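Local coordinates for oligopeptide-binding protein oppA (Lactococcus lactis, PDB 3DRF) that captures extracellular oligopeptides and hands them to an ABC transporter, enabling uptake of peptides longer than three residues and growth in milk, at residues N34-Q40 / Y272-M278; G291-Q297 / N544-K550; M305-L309 / R333-G337. All blocks are in the same frame, centred on the assembly; numbering follows the deposited sequence.

Contact 1. Residues N34-Q40 / Y272-M278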
loop_
_atom_site.group_PDB
_atom_site.type_symbol
_atom_site.label_atom_id
_atom_site.label_comp_id
_atom_site.label_asym_id
_atom_site.label_seq_id
_atom_site.Cartn_x
_atom_site.Cartn_y
_atom_site.Cartn_z
ATOM N N ASN A 34 -22.058 -7.469 20.245
ATOM C CA ASN A 34 -21.800 -6.175 19.613
ATOM C C ASN A 34 -20.342 -5.813 19.835
ATOM O O ASN A 34 -19.965 -5.408 20.878
ATOM C CB ASN A 34 -22.758 -5.112 20.188
ATOM C CG ASN A 34 -24.234 -5.484 19.891
ATOM O OD1 ASN A 34 -24.684 -5.463 18.786
ATOM N ND2 ASN A 34 -24.947 -5.871 20.901
ATOM N N LEU A 35 -19.560 -5.986 18.788
ATOM C CA LEU A 35 -18.106 -5.840 18.871
ATOM C C LEU A 35 -17.703 -4.398 18.622
ATOM O O LEU A 35 -18.296 -3.738 17.836
ATOM C CB LEU A 35 -17.462 -6.767 17.811
ATOM C CG LEU A 35 -15.920 -6.890 17.805
ATOM C CD1 LEU A 35 -15.499 -7.808 18.949
ATOM C CD2 LEU A 35 -15.490 -7.514 16.495
ATOM N N LYS A 36 -16.683 -3.965 19.314
ATOM C CA LYS A 36 -16.162 -2.617 19.161
ATOM C C LYS A 36 -14.704 -2.695 18.705
ATOM O O LYS A 36 -13.877 -3.200 19.419
ATOM C CB LYS A 36 -16.224 -1.855 20.498
ATOM C CG LYS A 36 -17.717 -1.565 20.928
ATOM C CD LYS A 36 -17.694 -0.661 22.079
ATOM C CE LYS A 36 -17.119 -1.487 23.153
ATOM N NZ LYS A 36 -17.123 -0.743 24.506
ATOM N N VAL A 37 -14.413 -2.174 17.524
ATOM C CA VAL A 37 -13.084 -2.203 16.931
ATOM C C VAL A 37 -12.640 -0.787 16.601
ATOM O O VAL A 37 -13.416 0.035 16.258
ATOM C CB VAL A 37 -13.099 -3.055 15.603
ATOM C CG1 VAL A 37 -11.671 -3.330 15.106
ATOM C CG2 VAL A 37 -13.804 -4.391 15.808
ATOM N N ALA A 38 -11.346 -0.541 16.706
ATOM C CA ALA A 38 -10.727 0.682 16.217
ATOM C C ALA A 38 -9.488 0.416 15.351
ATOM O O ALA A 38 -8.844 -0.582 15.450
ATOM C CB ALA A 38 -10.381 1.662 17.403
ATOM N N TYR A 39 -9.196 1.421 14.539
ATOM C CA TYR A 39 -7.914 1.546 13.832
ATOM C C TYR A 39 -7.203 2.798 14.330
ATOM O O TYR A 39 -7.787 3.836 14.403
ATOM C CB TYR A 39 -8.152 1.584 12.290
ATOM C CG TYR A 39 -6.881 1.365 11.506
ATOM C CD1 TYR A 39 -6.546 0.109 11.011
ATOM C CD2 TYR A 39 -5.979 2.404 11.305
ATOM C CE1 TYR A 39 -5.351 -0.070 10.316
ATOM C CE2 TYR A 39 -4.851 2.223 10.629
ATOM C CZ TYR A 39 -4.539 0.986 10.164
ATOM O OH TYR A 39 -3.361 0.832 9.466
ATOM N N GLN A 40 -5.938 2.636 14.664
ATOM C CA GLN A 40 -5.147 3.753 15.146
ATOM C C GLN A 40 -4.750 4.682 13.989
ATOM O O GLN A 40 -4.079 4.316 13.077
ATOM C CB GLN A 40 -3.899 3.246 15.878
ATOM C CG GLN A 40 -3.144 4.413 16.581
ATOM C CD GLN A 40 -1.928 3.895 17.305
ATOM O OE1 GLN A 40 -0.884 3.734 16.734
ATOM N NE2 GLN A 40 -2.099 3.623 18.585
ATOM N N TYR A 272 -12.572 -0.276 23.388
ATOM C CA TYR A 272 -12.495 -1.145 22.200
ATOM C C TYR A 272 -12.148 -2.564 22.586
ATOM O O TYR A 272 -11.328 -2.758 23.446
ATOM C CB TYR A 272 -11.481 -0.586 21.188
ATOM C CG TYR A 272 -11.851 0.823 20.753
ATOM C CD1 TYR A 272 -13.017 1.060 20.014
ATOM C CD2 TYR A 272 -11.064 1.917 21.057
ATOM C CE1 TYR A 272 -13.350 2.297 19.627
ATOM C CE2 TYR A 272 -11.434 3.174 20.666
ATOM C CZ TYR A 272 -12.568 3.360 19.947
ATOM O OH TYR A 272 -12.962 4.605 19.547
ATOM N N ASP A 273 -12.737 -3.525 21.923
ATOM C CA ASP A 273 -12.368 -4.924 22.041
ATOM C C ASP A 273 -11.082 -5.243 21.306
ATOM O O ASP A 273 -10.332 -6.088 21.717
ATOM C CB ASP A 273 -13.477 -5.842 21.510
ATOM C CG ASP A 273 -14.768 -5.704 22.273
ATOM O OD1 ASP A 273 -14.712 -5.957 23.484
ATOM O OD2 ASP A 273 -15.794 -5.390 21.708
ATOM N N ILE A 274 -10.861 -4.569 20.188
ATOM C CA ILE A 274 -9.700 -4.818 19.297
ATOM C C ILE A 274 -9.242 -3.457 18.813
ATOM O O ILE A 274 -10.064 -2.666 18.469
ATOM C CB ILE A 274 -10.154 -5.658 18.094
ATOM C CG1 ILE A 274 -10.715 -7.041 18.530
ATOM C CG2 ILE A 274 -9.021 -5.798 17.072
ATOM C CD1 ILE A 274 -11.287 -7.846 17.420
ATOM N N ILE A 275 -7.927 -3.214 18.761
ATOM C CA ILE A 275 -7.350 -2.086 18.016
ATOM C C ILE A 275 -6.273 -2.564 17.046
ATOM O O ILE A 275 -5.366 -3.226 17.419
ATOM C CB ILE A 275 -6.743 -0.981 18.951
ATOM C CG1 ILE A 275 -7.768 -0.522 20.040
ATOM C CG2 ILE A 275 -6.256 0.176 18.085
ATOM C CD1 ILE A 275 -7.238 0.516 20.975
ATOM N N ASN A 276 -6.480 -2.232 15.783
ATOM C CA ASN A 276 -5.533 -2.551 14.695
ATOM C C ASN A 276 -4.674 -1.348 14.356
ATOM O O ASN A 276 -5.069 -0.236 14.552
ATOM C CB ASN A 276 -6.327 -3.047 13.462
ATOM C CG ASN A 276 -6.935 -4.421 13.713
ATOM O OD1 ASN A 276 -6.233 -5.330 14.086
ATOM N ND2 ASN A 276 -8.237 -4.535 13.541
ATOM N N GLY A 277 -3.499 -1.623 13.838
ATOM C CA GLY A 277 -2.574 -0.578 13.398
ATOM C C GLY A 277 -1.763 0.139 14.455
ATOM O O GLY A 277 -1.214 1.150 14.194
ATOM N N MET A 278 -1.697 -0.430 15.656
ATOM C CA MET A 278 -0.962 0.254 16.722
ATOM C C MET A 278 0.537 0.301 16.489
ATOM O O MET A 278 1.097 -0.655 16.049
ATOM C CB MET A 278 -1.261 -0.382 18.091
ATOM C CG MET A 278 -2.699 -0.139 18.529
ATOM S SD MET A 278 -3.013 -0.785 20.210
ATOM C CE MET A 278 -2.057 0.374 21.232
HETATM O O HOH W 1 -1.744 3.039 12.332
#
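D273 binds both backbone polar atoms of K36: its OD2 takes the K36 N at 2.9 Å through the lone pair turned away from OD1, while its own N donates to K36 O at 2.8 Å. A chi1 of -62° swings the D273 carboxylate back past its own N, toward strand 34-40; OD1 is bound by R551 in a salt bridge. Farther along, A38 N bonds to I274 O, N276 N to A38 O at 2.9 Å, and Q40 N to N276 O. A water joins Q40 O to G277 O past the end of the ladder. A38 and I275 point to one face of the sheet, V37, Y39, I274 and N276 to the other. On the first, A38 CB sits over the centre of the Y272 ring, 3.5 Å from its centroid, a CH-pi contact, and the Y272 hydroxyl reaches E256. On the second, V37 CG1 meets I274 CB at 4.1 Å, and one face of the Y39 ring covers N276 O and G277 CA near its rim. The extended Q40 chain crosses M278; its NE2 bonds to S263 and Q282, its OE1 to V279 N. This is a parallel beta pair, with 274-276 outermost beside 34-40 in the five-stranded mixed sheet of a Venus-flytrap solute-binding protein of family 5.

Contact 2. Residues G291-Q297 / N544-K550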
loop_
_atom_site.group_PDB
_atom_site.type_symbol
_atom_site.label_atom_id
_atom_site.label_comp_id
_atom_site.label_asym_id
_atom_site.label_seq_id
_atom_site.Cartn_x
_atom_site.Cartn_y
_atom_site.Cartn_z
ATOM N N GLY A 291 -6.286 -8.353 30.777
ATOM C CA GLY A 291 -7.527 -8.592 30.073
ATOM C C GLY A 291 -7.471 -8.697 28.560
ATOM O O GLY A 291 -8.482 -8.821 27.959
ATOM N N TYR A 292 -6.257 -8.681 28.027
ATOM C CA TYR A 292 -6.038 -8.781 26.561
ATOM C C TYR A 292 -5.061 -9.909 26.191
ATOM O O TYR A 292 -4.160 -10.172 26.932
ATOM C CB TYR A 292 -5.503 -7.435 26.028
ATOM C CG TYR A 292 -6.546 -6.304 26.027
ATOM C CD1 TYR A 292 -7.378 -6.077 24.936
ATOM C CD2 TYR A 292 -6.699 -5.486 27.127
ATOM C CE1 TYR A 292 -8.312 -5.092 24.956
ATOM C CE2 TYR A 292 -7.614 -4.545 27.156
ATOM C CZ TYR A 292 -8.423 -4.330 26.095
ATOM O OH TYR A 292 -9.296 -3.288 26.172
ATOM N N LYS A 293 -5.316 -10.550 25.046
ATOM C CA LYS A 293 -4.425 -11.446 24.304
ATOM C C LYS A 293 -3.766 -10.581 23.208
ATOM O O LYS A 293 -4.410 -9.766 22.652
ATOM C CB LYS A 293 -5.278 -12.568 23.690
ATOM C CG LYS A 293 -4.497 -13.602 22.900
ATOM C CD LYS A 293 -5.353 -14.770 22.473
ATOM C CE LYS A 293 -4.598 -15.700 21.617
ATOM N NZ LYS A 293 -5.442 -16.856 21.184
ATOM N N VAL A 294 -2.501 -10.744 22.940
ATOM C CA VAL A 294 -1.832 -9.961 21.898
ATOM C C VAL A 294 -1.414 -10.861 20.750
ATOM O O VAL A 294 -0.586 -11.729 20.936
ATOM C CB VAL A 294 -0.642 -9.219 22.473
ATOM C CG1 VAL A 294 -0.007 -8.368 21.421
ATOM C CG2 VAL A 294 -1.086 -8.341 23.673
ATOM N N LEU A 295 -2.047 -10.675 19.600
ATOM C CA LEU A 295 -1.769 -11.478 18.418
ATOM C C LEU A 295 -0.648 -10.837 17.624
ATOM O O LEU A 295 -0.426 -9.695 17.783
ATOM C CB LEU A 295 -3.032 -11.581 17.564
ATOM C CG LEU A 295 -4.316 -12.067 18.276
ATOM C CD1 LEU A 295 -5.458 -12.081 17.273
ATOM C CD2 LEU A 295 -4.030 -13.448 18.787
ATOM N N GLY A 296 0.007 -11.596 16.764
ATOM C CA GLY A 296 1.146 -11.108 15.964
ATOM C C GLY A 296 1.170 -11.727 14.582
ATOM O O GLY A 296 0.601 -12.746 14.335
ATOM N N GLN A 297 1.872 -11.050 13.684
ATOM C CA GLN A 297 2.162 -11.598 12.375
ATOM C C GLN A 297 3.366 -10.862 11.766
ATOM O O GLN A 297 3.675 -9.760 12.117
ATOM C CB GLN A 297 0.931 -11.480 11.433
ATOM C CG GLN A 297 0.610 -9.986 11.055
ATOM C CD GLN A 297 -0.648 -9.709 10.192
ATOM O OE1 GLN A 297 -0.877 -8.608 9.910
ATOM N NE2 GLN A 297 -1.440 -10.700 9.894
ATOM N N ASN A 544 3.621 -6.917 12.934
ATOM C CA ASN A 544 2.387 -6.322 13.436
ATOM C C ASN A 544 1.954 -7.005 14.748
ATOM O O ASN A 544 2.266 -8.149 14.968
ATOM C CB ASN A 544 1.245 -6.505 12.404
ATOM C CG ASN A 544 1.385 -5.590 11.189
ATOM O OD1 ASN A 544 1.981 -4.588 11.253
ATOM N ND2 ASN A 544 0.861 -6.029 10.096
ATOM N N TYR A 545 1.182 -6.275 15.556
ATOM C CA TYR A 545 0.501 -6.853 16.722
ATOM C C TYR A 545 -0.874 -6.233 16.832
ATOM O O TYR A 545 -1.081 -5.138 16.433
ATOM C CB TYR A 545 1.309 -6.630 18.018
ATOM C CG TYR A 545 1.324 -5.176 18.503
ATOM C CD1 TYR A 545 0.456 -4.749 19.494
ATOM C CD2 TYR A 545 2.236 -4.261 17.988
ATOM C CE1 TYR A 545 0.477 -3.490 19.965
ATOM C CE2 TYR A 545 2.241 -2.953 18.427
ATOM C CZ TYR A 545 1.361 -2.581 19.432
ATOM O OH TYR A 545 1.409 -1.325 19.913
ATOM N N THR A 546 -1.795 -6.982 17.429
ATOM C CA THR A 546 -3.161 -6.518 17.679
ATOM C C THR A 546 -3.586 -7.033 19.042
ATOM O O THR A 546 -3.641 -8.200 19.255
ATOM C CB THR A 546 -4.116 -7.101 16.625
ATOM O OG1 THR A 546 -3.817 -6.469 15.372
ATOM C CG2 THR A 546 -5.622 -6.824 16.967
ATOM N N PRO A 547 -3.910 -6.165 19.976
ATOM C CA PRO A 547 -4.538 -6.632 21.216
ATOM C C PRO A 547 -6.045 -6.958 21.027
ATOM O O PRO A 547 -6.749 -6.307 20.321
ATOM C CB PRO A 547 -4.368 -5.430 22.166
ATOM C CG PRO A 547 -4.416 -4.235 21.274
ATOM C CD PRO A 547 -3.771 -4.688 19.958
ATOM N N VAL A 548 -6.461 -8.029 21.684
ATOM C CA VAL A 548 -7.809 -8.558 21.595
ATOM C C VAL A 548 -8.339 -8.832 23.009
ATOM O O VAL A 548 -7.745 -9.579 23.729
ATOM C CB VAL A 548 -7.845 -9.874 20.767
ATOM C CG1 VAL A 548 -9.269 -10.374 20.680
ATOM C CG2 VAL A 548 -7.236 -9.633 19.352
ATOM N N ASN A 549 -9.449 -8.214 23.379
ATOM C CA ASN A 549 -10.071 -8.433 24.709
ATOM C C ASN A 549 -10.361 -9.916 24.851
ATOM O O ASN A 549 -10.778 -10.563 23.952
ATOM C CB ASN A 549 -11.362 -7.597 24.814
ATOM C CG ASN A 549 -12.031 -7.700 26.164
ATOM O OD1 ASN A 549 -12.508 -8.726 26.553
ATOM N ND2 ASN A 549 -12.096 -6.592 26.827
ATOM N N LYS A 550 -10.112 -10.439 26.045
ATOM C CA LYS A 550 -10.354 -11.869 26.303
ATOM C C LYS A 550 -11.804 -12.363 26.131
ATOM O O LYS A 550 -11.999 -13.496 25.980
ATOM C CB LYS A 550 -9.734 -12.321 27.655
ATOM C CG LYS A 550 -8.245 -12.219 27.622
ATOM C CD LYS A 550 -7.608 -12.784 28.877
ATOM C CE LYS A 550 -6.186 -12.395 29.008
ATOM N NZ LYS A 550 -5.590 -12.761 30.376
HETATM O O HOH W 2 -4.945 -10.763 31.964
HETATM O O HOH W 3 -11.884 -4.143 25.808
#
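Y292 lies across the end of strand 544-549, and its side chain can be followed outward. CB approaches V548 O at 3.9 Å; from there a chi1 of -71° carries the ring alongside the V548-N549 peptide. CD1 comes within 3.4 Å of N549 N and also meets P547 CB, and CE1 passes N549 CB. At the tip, OH bonds to L267 O and accepts from a water that in turn receives a hydrogen bond from N549 ND2, so the phenol is tied both to helix 263-268 and to the neighbouring asparagine, whose OD1 takes R551 N. The Y292 backbone N, by contrast, is buried with no partner.

Between the strands runs an antiparallel ladder, its side chains diverging at the Y292-N549 pair. K293 and V548 form a hydrogen-bonded pair with two reciprocal bonds, L295 with T546 another, and Q297 with N544 a third, while K550 N closes the end on G291 O at 3.0 Å. The Q297 pair carries a side-chain bond as well: N544 ND2 donates to Q297 OE1 at 3.1 Å, nearly straight at 172°, on a lone pair in the Q297 carbonyl plane, although the two amides are turned 45° apart. NE2 of Q297 goes to L557 O. Apolar contacts lie on both faces. L295 CD1 meets V548 CG2 at 3.7 Å on one; on the other, V294 CG1 lies alongside Y545 CB, and V294, Y545 and P547 all rest on helix 283-287. Where G291 and K550 meet, a second water accepts from G291 N and K550 NZ. Pairing strands 292-307 and 536-549 in this way is a plain antiparallel beta ladder of alternating hydrogen-bonded and non-hydrogen-bonded pairs, backed on one face by a helix.

Contact 3. Residues M305-L309 / R333-G337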
loop_
_atom_site.group_PDB
_atom_site.type_symbol
_atom_site.label_atom_id
_atom_site.label_comp_id
_atom_site.label_asym_id
_atom_site.label_seq_id
_atom_site.Cartn_x
_atom_site.Cartn_y
_atom_site.Cartn_z
ATOM N N MET A 305 12.695 5.631 2.491
ATOM C CA MET A 305 12.921 7.030 2.272
ATOM C C MET A 305 12.986 7.317 0.746
ATOM O O MET A 305 13.697 6.697 0.006
ATOM C CB MET A 305 14.270 7.394 2.943
ATOM C CG MET A 305 14.635 8.902 2.826
ATOM S SD MET A 305 15.986 9.400 3.975
ATOM C CE MET A 305 17.366 8.395 3.322
ATOM N N TYR A 306 12.214 8.296 0.311
ATOM C CA TYR A 306 12.119 8.723 -1.086
ATOM C C TYR A 306 12.877 10.010 -1.336
ATOM O O TYR A 306 12.846 10.905 -0.514
ATOM C CB TYR A 306 10.649 9.056 -1.432
ATOM C CG TYR A 306 9.757 7.834 -1.649
ATOM C CD1 TYR A 306 9.559 7.284 -2.941
ATOM C CD2 TYR A 306 9.122 7.217 -0.599
ATOM C CE1 TYR A 306 8.739 6.186 -3.169
ATOM C CE2 TYR A 306 8.285 6.118 -0.824
ATOM C CZ TYR A 306 8.110 5.624 -2.095
ATOM O OH TYR A 306 7.303 4.515 -2.252
ATOM N N TYR A 307 13.461 10.099 -2.525
ATOM C CA TYR A 307 14.044 11.357 -3.049
ATOM C C TYR A 307 13.180 11.859 -4.223
ATOM O O TYR A 307 12.820 11.094 -5.085
ATOM C CB TYR A 307 15.463 11.090 -3.513
ATOM C CG TYR A 307 16.422 10.634 -2.407
ATOM C CD1 TYR A 307 16.531 11.322 -1.187
ATOM C CD2 TYR A 307 17.201 9.498 -2.601
ATOM C CE1 TYR A 307 17.422 10.910 -0.210
ATOM C CE2 TYR A 307 18.120 9.072 -1.636
ATOM C CZ TYR A 307 18.204 9.798 -0.450
ATOM O OH TYR A 307 19.105 9.425 0.500
ATOM N N ASN A 308 12.973 13.165 -4.275
ATOM C CA ASN A 308 12.143 13.755 -5.321
ATOM C C ASN A 308 13.040 14.089 -6.513
ATOM O O ASN A 308 13.849 14.985 -6.462
ATOM C CB ASN A 308 11.455 15.011 -4.761
ATOM C CG ASN A 308 10.378 15.544 -5.691
ATOM O OD1 ASN A 308 9.991 14.934 -6.624
ATOM N ND2 ASN A 308 9.896 16.724 -5.378
ATOM N N LEU A 309 12.846 13.346 -7.604
ATOM C CA LEU A 309 13.746 13.401 -8.763
ATOM C C LEU A 309 13.068 13.749 -10.080
ATOM O O LEU A 309 13.676 13.734 -11.074
ATOM C CB LEU A 309 14.433 12.029 -8.921
ATOM C CG LEU A 309 15.263 11.605 -7.690
ATOM C CD1 LEU A 309 15.766 10.149 -7.938
ATOM C CD2 LEU A 309 16.471 12.514 -7.380
ATOM N N ARG A 333 22.738 10.900 -2.851
ATOM C CA ARG A 333 21.645 9.946 -2.475
ATOM C C ARG A 333 22.159 8.844 -1.550
ATOM O O ARG A 333 21.589 8.547 -0.583
ATOM C CB ARG A 333 20.999 9.289 -3.747
ATOM C CG ARG A 333 20.291 10.380 -4.625
ATOM C CD ARG A 333 19.367 9.770 -5.719
ATOM N NE ARG A 333 20.056 8.765 -6.569
ATOM C CZ ARG A 333 20.663 9.040 -7.719
ATOM N NH1 ARG A 333 20.749 10.280 -8.164
ATOM N NH2 ARG A 333 21.235 8.080 -8.436
ATOM N N GLN A 334 23.302 8.274 -1.920
ATOM C CA GLN A 334 23.904 7.204 -1.133
ATOM C C GLN A 334 24.375 7.715 0.243
ATOM O O GLN A 334 24.114 7.107 1.244
ATOM C CB GLN A 334 25.104 6.601 -1.897
ATOM C CG GLN A 334 24.689 5.769 -3.179
ATOM C CD GLN A 334 25.889 5.258 -3.924
ATOM O OE1 GLN A 334 26.975 5.626 -3.623
ATOM N NE2 GLN A 334 25.671 4.363 -4.852
ATOM N N ALA A 335 25.008 8.893 0.237
ATOM C CA ALA A 335 25.571 9.473 1.479
ATOM C C ALA A 335 24.450 9.728 2.518
ATOM O O ALA A 335 24.579 9.437 3.656
ATOM C CB ALA A 335 26.398 10.792 1.179
ATOM N N ILE A 336 23.348 10.277 2.026
ATOM C CA ILE A 336 22.217 10.626 2.902
ATOM C C ILE A 336 21.619 9.328 3.523
ATOM O O ILE A 336 21.230 9.298 4.623
ATOM C CB ILE A 336 21.225 11.512 2.131
ATOM C CG1 ILE A 336 21.854 12.900 1.932
ATOM C CG2 ILE A 336 19.833 11.632 2.889
ATOM C CD1 ILE A 336 21.048 13.843 0.980
ATOM N N GLY A 337 21.628 8.244 2.739
ATOM C CA GLY A 337 21.250 6.912 3.248
ATOM C C GLY A 337 22.219 6.354 4.311
ATOM O O GLY A 337 21.817 5.940 5.323
#
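Strand 305-307 and the helical turn 333-337 run nearly antiparallel, their axes inclined at 155° and 10.7 Å apart at closest approach, a spacing that side chains must bridge. Y307 does most of this. Its ring reaches the helix with the hydroxyl leading: OH donates a weak hydrogen bond to R333 O at 2.8 Å. The same carbonyl also receives the G337 N of its own helix, weakly, so two donors share it. Along one flank of the ring CE2 lies 3.6 Å from R333 CB, and CD2 meets R333 CG and CD. Near the ring plane, at its edge, I336 CG2 comes within 3.3 Å of the Y307 OH and 4.0 Å of CE1. M305, bent at its last torsion, brings CE to I336 CG2 at 4.1 Å and to G337 CA, where the helix has no side chain. L309 CD1 touches R333 CD beyond the tyrosine. The R333 guanidinium passes this surface by and is held by the backbone oxygens of L327 and K533. On the neighbouring strands I468 and I537 touch the side chains of M305 and Y307. Chemically the contact is an aliphatic seam around one phenol: the helix carbonyl offers the buried hydroxyl a polar partner, though the bond is weak, while R333 and I336 line the ring and M305 packs on I336 and G337.

How the contacts relate
Contacts 1 and 2 are neighbours, their centres 10 Å apart, and they touch: D273 O and N549 N form a probable backbone hydrogen bond, N276 OD1 and T546 OG1 a probable side-chain one, and I275 packs on P547. These links join segment 272-278, at the edge of the five-stranded sheet, to strand 536-549 of the larger mixed sheet. Contact 3 lies about 36 Å from both, centre to centre, but shares strand 292-307 with contact 2, farther along it. In sequence contact 1 closes before contact 2 opens, and contact 3 falls between the two segments of contact 2. Strand 292-307 thus links the neighbourhood of the five-stranded sheet to contact 3, consistent with its spanning between parts of the Venus-flytrap fold.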